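Local structure of oxidoreductase, short-chain dehydrogenase/reductase family (Aeromonas hydrophila subsp. hydrophila, 3L6E) at residues A[19-24]-A[45-50]; A[33-38]-A[55-60]; A[80-85]-A[131-136]; A[170-175]-A[216-221]; A[179-184]-A[198-203]. The protein probably works as a nucleotide-cofactor-dependent short-chain dehydrogenase/reductase, perhaps as a 3-dehydrosphinganine reductase of sphingolipid metabolism. All blocks are in the same frame, centred on the assembly; numbering follows the deposited sequence.

Contact 1. Residues A[19-24]-A[45-50]. Unlike the reference sequence in segment 45-50: L45 (reference Glu), N49 (reference Lys).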
# COMPACT_ATOMS: atom_id res chain seq x y z
N LEU A 19 7.25 14.00 -5.49
CA LEU A 19 7.70 12.73 -6.03
C LEU A 19 8.99 12.92 -6.82
O LEU A 19 9.88 12.09 -6.70
CB LEU A 19 6.64 12.07 -6.91
CG LEU A 19 5.37 11.49 -6.26
CD1 LEU A 19 4.27 11.38 -7.28
CD2 LEU A 19 5.63 10.14 -5.60
N THR A 20 9.09 13.99 -7.60
CA THR A 20 10.28 14.26 -8.41
C THR A 20 11.46 14.47 -7.51
O THR A 20 12.51 13.86 -7.70
CB THR A 20 10.12 15.47 -9.34
OG1 THR A 20 9.06 15.23 -10.27
CG2 THR A 20 11.40 15.73 -10.15
N ILE A 21 11.29 15.34 -6.51
CA ILE A 21 12.31 15.63 -5.51
C ILE A 21 12.81 14.36 -4.84
O ILE A 21 14.02 14.16 -4.69
CB ILE A 21 11.84 16.67 -4.45
CG1 ILE A 21 11.46 17.99 -5.13
CG2 ILE A 21 12.93 16.86 -3.37
CD1 ILE A 21 10.88 19.05 -4.22
N GLY A 22 11.87 13.49 -4.45
CA GLY A 22 12.18 12.28 -3.69
C GLY A 22 12.99 11.26 -4.46
O GLY A 22 13.89 10.65 -3.90
N LEU A 23 12.64 11.08 -5.73
CA LEU A 23 13.35 10.17 -6.63
C LEU A 23 14.75 10.71 -6.94
O LEU A 23 15.69 9.94 -7.13
CB LEU A 23 12.57 9.99 -7.94
CG LEU A 23 11.23 9.24 -7.92
CD1 LEU A 23 10.30 9.70 -9.04
CD2 LEU A 23 11.41 7.73 -7.97
N VAL A 24 14.89 12.03 -7.00
CA VAL A 24 16.21 12.63 -7.20
C VAL A 24 17.11 12.37 -6.00
O VAL A 24 18.28 11.96 -6.16
CB VAL A 24 16.13 14.14 -7.50
CG1 VAL A 24 17.53 14.82 -7.34
CG2 VAL A 24 15.58 14.36 -8.90
N LEU A 45 15.72 24.72 -11.90
CA LEU A 45 16.55 25.62 -11.09
C LEU A 45 16.91 24.98 -9.74
O LEU A 45 18.02 25.14 -9.24
CB LEU A 45 15.81 26.95 -10.86
CG LEU A 45 16.59 28.25 -10.62
CD1 LEU A 45 16.08 29.37 -11.53
CD2 LEU A 45 16.55 28.69 -9.16
N LEU A 46 15.96 24.25 -9.16
CA LEU A 46 16.19 23.57 -7.89
C LEU A 46 17.07 22.32 -8.02
O LEU A 46 17.93 22.09 -7.19
CB LEU A 46 14.86 23.22 -7.21
CG LEU A 46 14.90 22.52 -5.85
CD1 LEU A 46 15.25 23.47 -4.71
CD2 LEU A 46 13.58 21.82 -5.56
N LEU A 47 16.85 21.52 -9.07
CA LEU A 47 17.43 20.18 -9.13
C LEU A 47 18.48 19.99 -10.22
O LEU A 47 19.19 18.97 -10.23
CB LEU A 47 16.34 19.10 -9.22
CG LEU A 47 15.20 19.14 -8.18
CD1 LEU A 47 14.02 18.24 -8.60
CD2 LEU A 47 15.69 18.80 -6.76
N GLY A 48 18.58 20.97 -11.11
CA GLY A 48 19.66 21.05 -12.10
C GLY A 48 19.69 19.89 -13.09
O GLY A 48 18.67 19.57 -13.71
N ASN A 49 20.87 19.28 -13.22
CA ASN A 49 21.13 18.27 -14.25
C ASN A 49 20.53 16.89 -13.95
O ASN A 49 20.64 15.97 -14.76
CB ASN A 49 22.63 18.18 -14.59
CG ASN A 49 23.52 17.84 -13.38
OD1 ASN A 49 24.61 17.28 -13.55
ND2 ASN A 49 23.08 18.19 -12.18
N ALA A 50 19.88 16.78 -12.80
CA ALA A 50 19.18 15.57 -12.40
C ALA A 50 17.84 15.41 -13.13
O ALA A 50 17.26 14.33 -13.14
CB ALA A 50 18.97 15.57 -10.90

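Contact 2. Residues A[33-38]-A[55-60]. Unlike the reference sequence in segment 55-60: V55 (reference Ala). With SO4 (sulfate ion), chain C.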
# COMPACT_ATOMS: atom_id res chain seq x y z
N MSE A 33 7.30 15.77 -16.88
CA MSE A 33 6.31 16.24 -17.86
C MSE A 33 5.19 17.03 -17.21
O MSE A 33 4.63 16.59 -16.21
CB MSE A 33 5.73 15.08 -18.65
CG MSE A 33 6.78 14.33 -19.47
SE MSE A 33 5.96 12.87 -20.45
CE MSE A 33 7.62 12.09 -21.18
N GLY A 34 4.88 18.20 -17.77
CA GLY A 34 3.85 19.06 -17.23
C GLY A 34 3.32 20.08 -18.20
O GLY A 34 3.96 20.43 -19.19
N ARG A 35 2.11 20.56 -17.92
CA ARG A 35 1.43 21.57 -18.75
C ARG A 35 1.95 22.98 -18.48
O ARG A 35 1.83 23.86 -19.33
CB ARG A 35 -0.07 21.53 -18.46
CG ARG A 35 -0.93 20.93 -19.54
CD ARG A 35 -1.75 22.02 -20.22
NE ARG A 35 -1.04 22.68 -21.32
CZ ARG A 35 -1.60 23.50 -22.20
NH1 ARG A 35 -2.91 23.79 -22.13
NH2 ARG A 35 -0.87 24.05 -23.16
N ARG A 36 2.51 23.18 -17.29
CA ARG A 36 2.84 24.52 -16.79
C ARG A 36 4.34 24.75 -16.72
O ARG A 36 5.01 24.31 -15.78
CB ARG A 36 2.23 24.73 -15.39
CG ARG A 36 0.74 24.99 -15.39
CD ARG A 36 0.19 24.99 -13.97
NE ARG A 36 0.15 23.65 -13.39
CZ ARG A 36 -0.27 23.38 -12.16
NH1 ARG A 36 -0.29 22.13 -11.71
NH2 ARG A 36 -0.67 24.37 -11.38
N TYR A 37 4.85 25.46 -17.72
CA TYR A 37 6.29 25.63 -17.93
C TYR A 37 7.03 26.32 -16.77
O TYR A 37 8.19 25.98 -16.47
CB TYR A 37 6.55 26.36 -19.25
CG TYR A 37 6.44 27.87 -19.15
CD1 TYR A 37 5.20 28.52 -19.28
CD2 TYR A 37 7.57 28.65 -18.91
CE1 TYR A 37 5.11 29.92 -19.17
CE2 TYR A 37 7.49 30.04 -18.79
CZ TYR A 37 6.26 30.67 -18.92
OH TYR A 37 6.20 32.04 -18.82
N GLN A 38 6.36 27.29 -16.13
CA GLN A 38 6.96 28.07 -15.03
C GLN A 38 7.39 27.18 -13.88
O GLN A 38 8.47 27.36 -13.30
CB GLN A 38 6.01 29.16 -14.54
CG GLN A 38 5.90 30.34 -15.49
CD GLN A 38 4.83 31.36 -15.08
OE1 GLN A 38 3.89 31.05 -14.34
NE2 GLN A 38 4.98 32.58 -15.56
N VAL A 55 7.70 20.23 -21.61
CA VAL A 55 6.35 20.77 -21.58
C VAL A 55 5.54 19.94 -22.57
O VAL A 55 5.99 19.67 -23.68
CB VAL A 55 6.30 22.27 -21.94
CG1 VAL A 55 4.85 22.77 -21.94
CG2 VAL A 55 7.13 23.08 -20.96
N ALA A 56 4.36 19.51 -22.12
CA ALA A 56 3.46 18.68 -22.90
C ALA A 56 2.05 18.78 -22.35
O ALA A 56 1.86 18.87 -21.14
CB ALA A 56 3.92 17.23 -22.87
N ASP A 57 1.06 18.78 -23.24
CA ASP A 57 -0.32 18.60 -22.85
C ASP A 57 -0.69 17.16 -23.18
O ASP A 57 -0.84 16.80 -24.35
CB ASP A 57 -1.25 19.59 -23.56
CG ASP A 57 -2.63 19.68 -22.91
OD1 ASP A 57 -2.79 19.24 -21.75
OD2 ASP A 57 -3.57 20.20 -23.56
N LEU A 58 -0.82 16.34 -22.15
CA LEU A 58 -0.91 14.89 -22.31
C LEU A 58 -2.25 14.35 -22.80
O LEU A 58 -2.49 13.15 -22.76
CB LEU A 58 -0.48 14.19 -21.02
CG LEU A 58 0.98 14.43 -20.66
CD1 LEU A 58 1.29 13.85 -19.30
CD2 LEU A 58 1.90 13.84 -21.71
N ALA A 59 -3.10 15.24 -23.32
CA ALA A 59 -4.42 14.85 -23.79
C ALA A 59 -4.53 14.75 -25.33
O ALA A 59 -5.63 14.61 -25.85
CB ALA A 59 -5.48 15.79 -23.22
N HIS A 60 -3.40 14.79 -26.03
CA HIS A 60 -3.40 14.61 -27.49
C HIS A 60 -2.30 13.67 -27.97
O HIS A 60 -1.12 13.84 -27.63
CB HIS A 60 -3.31 15.96 -28.21
CG HIS A 60 -4.62 16.67 -28.32
ND1 HIS A 60 -5.17 17.39 -27.28
CD2 HIS A 60 -5.51 16.75 -29.34
CE1 HIS A 60 -6.33 17.89 -27.65
NE2 HIS A 60 -6.56 17.51 -28.90
S SO4 C . 1.22 20.20 -14.46
O1 SO4 C . 1.54 21.62 -14.47
O2 SO4 C . 0.68 19.79 -15.75
O3 SO4 C . 2.49 19.52 -14.22
O4 SO4 C . 0.24 19.93 -13.41

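Contact 3. Residues A[80-85]-A[131-136]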
# COMPACT_ATOMS: atom_id res chain seq x y z
N LEU A 80 10.53 3.53 -14.71
CA LEU A 80 9.26 3.85 -14.07
C LEU A 80 8.60 5.03 -14.75
O LEU A 80 9.23 6.06 -14.99
CB LEU A 80 9.44 4.11 -12.56
CG LEU A 80 8.33 4.79 -11.75
CD1 LEU A 80 7.07 3.94 -11.71
CD2 LEU A 80 8.78 5.15 -10.32
N VAL A 81 7.33 4.83 -15.11
CA VAL A 81 6.48 5.91 -15.56
C VAL A 81 5.47 6.16 -14.44
O VAL A 81 4.65 5.30 -14.09
CB VAL A 81 5.81 5.64 -16.93
CG1 VAL A 81 4.90 6.82 -17.32
CG2 VAL A 81 6.87 5.49 -18.00
N LEU A 82 5.58 7.35 -13.87
CA LEU A 82 4.76 7.76 -12.76
C LEU A 82 3.76 8.74 -13.31
O LEU A 82 4.11 9.87 -13.65
CB LEU A 82 5.61 8.41 -11.69
CG LEU A 82 5.44 7.90 -10.26
CD1 LEU A 82 6.18 8.80 -9.28
CD2 LEU A 82 3.99 7.80 -9.89
N HIS A 83 2.52 8.29 -13.46
CA HIS A 83 1.51 9.16 -14.02
C HIS A 83 0.70 9.83 -12.92
O HIS A 83 0.02 9.16 -12.14
CB HIS A 83 0.61 8.43 -15.01
CG HIS A 83 -0.35 9.34 -15.71
ND1 HIS A 83 -1.71 9.30 -15.49
CD2 HIS A 83 -0.14 10.34 -16.59
CE1 HIS A 83 -2.30 10.24 -16.21
NE2 HIS A 83 -1.37 10.88 -16.88
N CYS A 84 0.81 11.15 -12.85
CA CYS A 84 0.05 11.95 -11.92
C CYS A 84 -1.05 12.68 -12.66
O CYS A 84 -0.85 13.81 -13.07
CB CYS A 84 0.95 12.95 -11.21
SG CYS A 84 2.14 12.18 -10.17
N ALA A 85 -2.20 12.02 -12.84
CA ALA A 85 -3.32 12.66 -13.54
C ALA A 85 -3.77 13.92 -12.81
O ALA A 85 -4.35 14.82 -13.43
CB ALA A 85 -4.48 11.69 -13.71
N ALA A 131 3.12 3.37 -13.00
CA ALA A 131 2.48 3.71 -11.73
C ALA A 131 1.56 4.86 -12.00
O ALA A 131 1.96 5.84 -12.61
CB ALA A 131 3.51 4.07 -10.68
N ASN A 132 0.31 4.70 -11.57
CA ASN A 132 -0.70 5.72 -11.77
C ASN A 132 -1.18 6.26 -10.43
O ASN A 132 -1.44 5.50 -9.49
CB ASN A 132 -1.87 5.16 -12.55
CG ASN A 132 -1.71 5.33 -14.02
OD1 ASN A 132 -2.00 6.38 -14.58
ND2 ASN A 132 -1.27 4.29 -14.68
N VAL A 133 -1.29 7.59 -10.36
CA VAL A 133 -1.81 8.27 -9.18
C VAL A 133 -3.27 8.64 -9.43
O VAL A 133 -3.57 9.42 -10.33
CB VAL A 133 -1.00 9.53 -8.81
CG1 VAL A 133 -1.53 10.16 -7.52
CG2 VAL A 133 0.45 9.19 -8.62
N LEU A 134 -4.16 8.04 -8.66
CA LEU A 134 -5.56 8.41 -8.68
C LEU A 134 -5.86 9.26 -7.43
O LEU A 134 -6.49 8.80 -6.47
CB LEU A 134 -6.44 7.15 -8.80
CG LEU A 134 -6.31 6.27 -10.08
CD1 LEU A 134 -5.00 5.47 -10.13
CD2 LEU A 134 -7.47 5.31 -10.16
N SER A 135 -5.38 10.50 -7.42
CA SER A 135 -5.42 11.34 -6.22
C SER A 135 -6.83 11.87 -5.92
O SER A 135 -7.67 11.99 -6.82
CB SER A 135 -4.40 12.47 -6.29
OG SER A 135 -4.63 13.29 -7.43
N SER A 136 -7.08 12.18 -4.65
CA SER A 136 -8.42 12.53 -4.20
C SER A 136 -8.37 13.78 -3.32
O SER A 136 -8.21 13.70 -2.10
CB SER A 136 -9.04 11.36 -3.44
OG SER A 136 -10.41 11.21 -3.76

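Contact 4. Residues A[170-175]-A[216-221]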
# COMPACT_ATOMS: atom_id res chain seq x y z
N PRO A 170 6.33 -8.43 -18.67
CA PRO A 170 7.27 -7.85 -17.71
C PRO A 170 6.89 -6.44 -17.23
O PRO A 170 7.53 -5.91 -16.32
CB PRO A 170 8.59 -7.83 -18.47
CG PRO A 170 8.20 -7.90 -19.92
CD PRO A 170 6.98 -8.75 -19.95
N LEU A 171 5.86 -5.84 -17.82
CA LEU A 171 5.45 -4.51 -17.39
C LEU A 171 4.44 -4.61 -16.25
O LEU A 171 3.42 -5.28 -16.37
CB LEU A 171 4.91 -3.71 -18.58
CG LEU A 171 4.37 -2.28 -18.41
CD1 LEU A 171 5.37 -1.36 -17.72
CD2 LEU A 171 4.01 -1.73 -19.78
N ARG A 172 4.75 -3.95 -15.13
CA ARG A 172 3.94 -4.06 -13.92
C ARG A 172 3.07 -2.82 -13.75
O ARG A 172 3.56 -1.72 -13.91
CB ARG A 172 4.85 -4.20 -12.69
CG ARG A 172 5.46 -5.58 -12.52
CD ARG A 172 6.69 -5.57 -11.60
NE ARG A 172 7.42 -6.84 -11.72
CZ ARG A 172 8.63 -7.09 -11.21
NH1 ARG A 172 9.28 -6.15 -10.52
NH2 ARG A 172 9.19 -8.28 -11.38
N LEU A 173 1.78 -3.01 -13.44
CA LEU A 173 0.91 -1.87 -13.15
C LEU A 173 0.69 -1.73 -11.65
O LEU A 173 0.31 -2.68 -10.97
CB LEU A 173 -0.41 -1.89 -13.96
CG LEU A 173 -0.34 -1.17 -15.32
CD1 LEU A 173 0.78 -1.77 -16.18
CD2 LEU A 173 -1.68 -1.16 -16.13
N VAL A 174 1.01 -0.53 -11.17
CA VAL A 174 0.88 -0.14 -9.77
C VAL A 174 -0.07 1.06 -9.69
O VAL A 174 0.12 2.07 -10.38
CB VAL A 174 2.25 0.20 -9.13
CG1 VAL A 174 2.08 0.63 -7.66
CG2 VAL A 174 3.24 -1.02 -9.22
N ASN A 175 -1.10 0.93 -8.87
CA ASN A 175 -2.09 1.99 -8.71
C ASN A 175 -2.01 2.59 -7.30
O ASN A 175 -2.08 1.88 -6.34
CB ASN A 175 -3.48 1.45 -9.00
CG ASN A 175 -3.67 1.03 -10.45
OD1 ASN A 175 -3.04 1.55 -11.37
ND2 ASN A 175 -4.57 0.08 -10.65
N SER A 216 11.28 -10.80 -4.78
CA SER A 216 10.19 -11.76 -4.82
C SER A 216 8.77 -11.18 -4.92
O SER A 216 7.79 -11.92 -5.04
CB SER A 216 10.26 -12.67 -3.58
OG SER A 216 10.08 -11.90 -2.41
N CYS A 217 8.65 -9.86 -4.85
CA CYS A 217 7.35 -9.20 -4.88
C CYS A 217 7.44 -7.71 -5.11
O CYS A 217 8.50 -7.11 -5.00
CB CYS A 217 6.58 -9.45 -3.57
SG CYS A 217 7.46 -8.90 -2.10
N HIS A 218 6.29 -7.13 -5.44
CA HIS A 218 6.13 -5.69 -5.52
C HIS A 218 4.76 -5.30 -4.99
O HIS A 218 3.88 -6.15 -4.87
CB HIS A 218 6.27 -5.20 -6.98
CG HIS A 218 5.22 -5.76 -7.89
ND1 HIS A 218 5.11 -7.10 -8.18
CD2 HIS A 218 4.23 -5.15 -8.59
CE1 HIS A 218 4.10 -7.30 -9.00
NE2 HIS A 218 3.55 -6.13 -9.28
N VAL A 219 4.57 -4.02 -4.71
CA VAL A 219 3.27 -3.48 -4.30
C VAL A 219 2.44 -3.25 -5.56
O VAL A 219 2.92 -2.63 -6.50
CB VAL A 219 3.47 -2.14 -3.54
CG1 VAL A 219 2.17 -1.30 -3.51
CG2 VAL A 219 3.98 -2.41 -2.16
N THR A 220 1.21 -3.74 -5.58
CA THR A 220 0.34 -3.56 -6.73
C THR A 220 -0.63 -2.39 -6.54
O THR A 220 -1.01 -1.74 -7.51
CB THR A 220 -0.46 -4.84 -7.05
OG1 THR A 220 -1.17 -5.25 -5.88
CG2 THR A 220 0.48 -6.00 -7.54
N ASP A 221 -1.00 -2.12 -5.29
CA ASP A 221 -1.98 -1.07 -4.96
C ASP A 221 -1.67 -0.48 -3.60
O ASP A 221 -1.41 -1.20 -2.63
CB ASP A 221 -3.44 -1.60 -4.98
CG ASP A 221 -3.74 -2.47 -6.20
OD1 ASP A 221 -4.26 -1.97 -7.23
OD2 ASP A 221 -3.45 -3.69 -6.11
O HOH W 1 1.71 -5.15 -10.86

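Contact 5. Residues A[179-184]-A[198-203]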
# COMPACT_ATOMS: atom_id res chain seq x y z
N SER A 179 -5.70 9.73 -0.70
CA SER A 179 -6.98 10.41 -0.46
C SER A 179 -6.84 11.50 0.58
O SER A 179 -6.59 11.21 1.76
CB SER A 179 -8.04 9.42 0.03
OG SER A 179 -8.65 8.76 -1.06
N GLY A 180 -7.01 12.74 0.15
CA GLY A 180 -7.05 13.87 1.08
C GLY A 180 -5.92 14.86 0.87
O GLY A 180 -5.43 15.46 1.83
N ILE A 181 -5.51 15.03 -0.38
CA ILE A 181 -4.48 16.00 -0.71
C ILE A 181 -5.12 17.41 -0.86
O ILE A 181 -6.31 17.53 -1.15
CB ILE A 181 -3.67 15.55 -1.96
CG1 ILE A 181 -2.26 16.13 -1.93
CG2 ILE A 181 -4.42 15.85 -3.26
CD1 ILE A 181 -1.24 15.26 -1.19
N ARG A 182 -4.32 18.45 -0.64
CA ARG A 182 -4.84 19.83 -0.58
C ARG A 182 -5.06 20.52 -1.93
O ARG A 182 -4.42 20.16 -2.93
CB ARG A 182 -3.94 20.70 0.31
CG ARG A 182 -2.46 20.32 0.31
CD ARG A 182 -1.61 21.32 1.10
NE ARG A 182 -2.28 21.82 2.31
CZ ARG A 182 -2.00 21.44 3.55
NH1 ARG A 182 -2.68 21.97 4.57
NH2 ARG A 182 -1.04 20.55 3.80
N SER A 183 -5.96 21.52 -1.95
CA SER A 183 -6.13 22.47 -3.07
C SER A 183 -7.18 23.54 -2.75
O SER A 183 -8.15 23.27 -2.02
CB SER A 183 -6.51 21.75 -4.37
OG SER A 183 -6.45 22.63 -5.48
N GLU A 184 -6.98 24.75 -3.29
CA GLU A 184 -7.87 25.93 -3.14
C GLU A 184 -7.66 26.78 -1.86
O GLU A 184 -8.19 27.89 -1.75
CB GLU A 184 -9.35 25.57 -3.42
CG GLU A 184 -10.41 26.68 -3.23
CD GLU A 184 -10.21 27.92 -4.11
OE1 GLU A 184 -9.74 27.80 -5.26
OE2 GLU A 184 -10.52 29.03 -3.62
N MSE A 198 -3.42 16.13 4.04
CA MSE A 198 -2.27 15.29 3.64
C MSE A 198 -1.24 16.13 2.88
O MSE A 198 -1.56 16.77 1.89
CB MSE A 198 -2.73 14.11 2.78
CG MSE A 198 -1.60 13.22 2.21
SE MSE A 198 -2.25 11.78 1.03
CE MSE A 198 -3.61 11.02 2.20
N THR A 199 0.00 16.13 3.35
CA THR A 199 1.06 16.87 2.64
C THR A 199 1.59 16.03 1.48
O THR A 199 1.63 14.82 1.57
CB THR A 199 2.24 17.27 3.56
OG1 THR A 199 3.03 16.12 3.88
CG2 THR A 199 1.75 17.92 4.83
N PRO A 200 2.00 16.68 0.38
CA PRO A 200 2.69 15.97 -0.72
C PRO A 200 3.91 15.15 -0.26
O PRO A 200 4.10 14.00 -0.70
CB PRO A 200 3.16 17.11 -1.62
CG PRO A 200 2.24 18.24 -1.34
CD PRO A 200 1.85 18.12 0.10
N GLU A 201 4.71 15.73 0.62
CA GLU A 201 5.95 15.14 1.09
C GLU A 201 5.73 13.77 1.70
O GLU A 201 6.39 12.80 1.32
CB GLU A 201 6.65 16.06 2.10
CG GLU A 201 7.23 17.35 1.52
CD GLU A 201 6.16 18.34 1.05
OE1 GLU A 201 5.08 18.41 1.66
OE2 GLU A 201 6.44 19.05 0.06
N ASP A 202 4.78 13.70 2.64
CA ASP A 202 4.41 12.45 3.31
C ASP A 202 3.78 11.46 2.32
O ASP A 202 4.10 10.25 2.33
CB ASP A 202 3.42 12.72 4.44
CG ASP A 202 4.03 13.44 5.64
OD1 ASP A 202 5.28 13.50 5.83
OD2 ASP A 202 3.21 13.92 6.45
N ALA A 203 2.88 11.96 1.46
CA ALA A 203 2.25 11.11 0.45
C ALA A 203 3.36 10.46 -0.40
O ALA A 203 3.50 9.24 -0.42
CB ALA A 203 1.26 11.91 -0.41

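Contact 1. Residues A[19-24]-A[45-50]
L47 pushes one methyl, CD1, into the side of helix 14-25, where T20, I21 and V24 receive it. The closest of the three is T20, with CG2 3.9 Å from L47 CD1. T20 has this methyl opposite its backbone N, which leaves OG1 (chi1 -62°) turned back to bond to G16 O; the hydroxyl is thus satisfied within its own helix and the methyl is what meets L47. One turn further on, V24 adds its CG2, 4.2 Å from L47 CD1. The two branches of V24 also straddle A50: CB of A50 lies 3.9 Å from V24 CG1 and 4.1 Å from V24 CG2. Toward solvent, I21 holds its chain extended (chi2 175°), and its CD1 comes within 4.1 Å of L46 CD2, the two side chains crossing at about a right angle. No hydrogen bond joins the segments; the contact is aliphatic packing. G48, with positive phi, is the first residue past helix 37-47 to leave helical angles, and beyond it A50 pairs its backbone with V30. Two helices on one side of a parallel sheet, following successive strands and touching through aliphatic side chains, are characteristic of the Rossmann fold.

Contact 2. Residues A[33-38]-A[55-60]
Bends at chi2 (-109°) and chi3 (86°) fold R35 back over D57. The guanidinium and carboxylate planes end up stacked, only 15° apart. R35 NE and D57 OD1 are 3.9 Å apart, a long salt bridge of charges alone, because the oxygen lies well out of the guanidinium plane; OD1 rests instead on the aliphatic part, 3.3 Å from R35 CD. R36 grips a sulfate edge-on, with NE 2.7 Å from O1 and NH1 2.8 Å from O4 of the ion. R35 N gives a bond to sulfate O2, and G12 N adds another. G34, lacking a side chain, lets the ion close on its CA. The ion is probably from the crystallisation liquor, but arginines at the end of the second strand are consistent with a site for a cofactor phosphate. Across the backbone, A56 N donates to G34 O at 3.1 Å, and V55 CG2 packs on Y37 CB. G34 and V55 form a parallel bridge at the carboxyl ends of strands 29-34 and 51-55. Selenomethionine M33 meets L58 CD2 through SE and leans on F68 and A71 of helix 61-75, while L58 reaches both V64 of that helix and S111 and V115 of helix 98-123.

Contact 3. Residues A[80-85]-A[131-136]
Two neighbouring parallel strands in the middle of the Rossmann sheet, 80-84 and 131-133, pair here, with H83 set beside N132 and L82 beside A131. Three short backbone bonds hold them, alternating from one strand to the other: A131 N to V81 O, H83 N to A131 O and V133 N to H83 O, each 2.7 Å. On the face carrying L80, L82, C84, A131 and V133 the chemistry is apolar. A131 CB is met from two directions at about a right angle, by L80 CD1 at 3.7 Å and L82 CD2 at 3.8 Å, while V133 CG2 takes C84 SG at 3.8 Å; V133 has that methyl opposite its carbonyl carbon, which turns it to C84. Helix 14-25 covers this face with L15 and L19. The other face carries H83 and N132. H83 ND1 gives a weak, bent bond (3.1 Å, 132°) to N132 OD1, which lies at the ring edge near its plane, with the ring and amide planes 66° apart. On its far side, H83 NE2 makes a weak bond to S111 OG of helix 98-123, so both ring nitrogens of this buried imidazole are engaged. Beyond the pairing, strand 128-137 runs on to S136, whose OG bonds K152 NZ. Such a buried parallel pair between helical layers is what is expected at the centre of the three-layer α/β Rossmann fold of short-chain dehydrogenases.

Contact 4. Residues A[170-175]-A[216-221]
T220 O is gripped twice: N175 N donates to it at 3.0 Å, and R163 NH1 gives a second bond. V174 CA adds a CA-H...O contact at 3.4 Å to the same T220 oxygen. R163 also reaches L173 O and forms a salt bridge with D221 OD1, so one guanidinium ties both strands together. D221 OD2 is claimed by its neighbour: T220 OG1 donates to it at 2.8 Å from above the carboxylate plane. N175 and D221 form a parallel bridge, with their side chains side by side on one face of the sheet. Toward the start of the strands the backbones diverge, and side chains and a water fill in. The water donates to L173 O and sits 2.6 Å from H218 NE2, in the plane of the ring. H218 stands with CG between its backbone N and carbonyl carbon (chi1 62°), which swings the imidazole across to R172. R172 lays its extended chain over it: CD sits 3.8 Å from the ring centroid, almost on the ring normal, a CH-pi contact, and the guanidinium continues on, 17° from the ring plane. H218 ND1 bonds to N227 OD1 of the second subunit, so the ring is fixed at both nitrogens as well as over one face. At the ring edge V174 CG2 closes in. Strand 217-226 is the last parallel strand of the Rossmann sheet, and through C217, H218, V219 and D221 it continues across the dimer interface as antiparallel pairing, as known in short-chain dehydrogenases.

Contact 5. Residues A[179-184]-A[198-203]
I181 and M198 make the tight part of the contact, while R182 lies on the solvent side. In the buried part, M198 N donates to G180 O at 3.1 Å, and the selenomethionine chain of M198 packs against I181. I181 sends CG1 opposite its backbone N (chi1 -153°), and the terminal CD1 plugs into the start of helix 200-210: it lies 3.4 Å from M198 O, 4.0 Å from M198 CG and 4.3 Å from A203 CB, with the ring of P200 alongside. That helix start is capped by T199, whose OG1 accepts from D202 N at 3.2 Å. The looser side is exposed: R182 runs beside T199, pointing the same way, and T199 CG2 lies at the edge of the R182 guanidinium, 4.0 Å from R182 NH2, without any bond between them. The second subunit closes round the helix start, S216 of that chain bonding T199 N and D202 OD2 and C217 of that chain packing on M198. Across these segments the helix start meets the strand end through one backbone bond and apolar packing of I181 and M198, while R182 is held by no polar partner across the contact.

How the contacts relate
Contact 3 lies at the core, its centre about 3 Å from that of the chain, and is held mainly by backbone bonds, with apolar packing on one face; contacts 1, 2 and 5 are nearer the surface, and contact 4 is buried with the help of the second subunit. Contacts 2 and 4 sit on opposite sides of the centre, at the two edges of the sheet. Contact 1 is apolar, contact 2, which shares helix 37-47 with it, is charged round its sulfate, contact 4 mixes a water, an imidazole and R163, and contact 5 is largely apolar with one backbone bond. L19 packing on L82 and C84 joins contacts 1 and 3. Contacts 4 and 5 share strand 171-181, and both reach the second subunit.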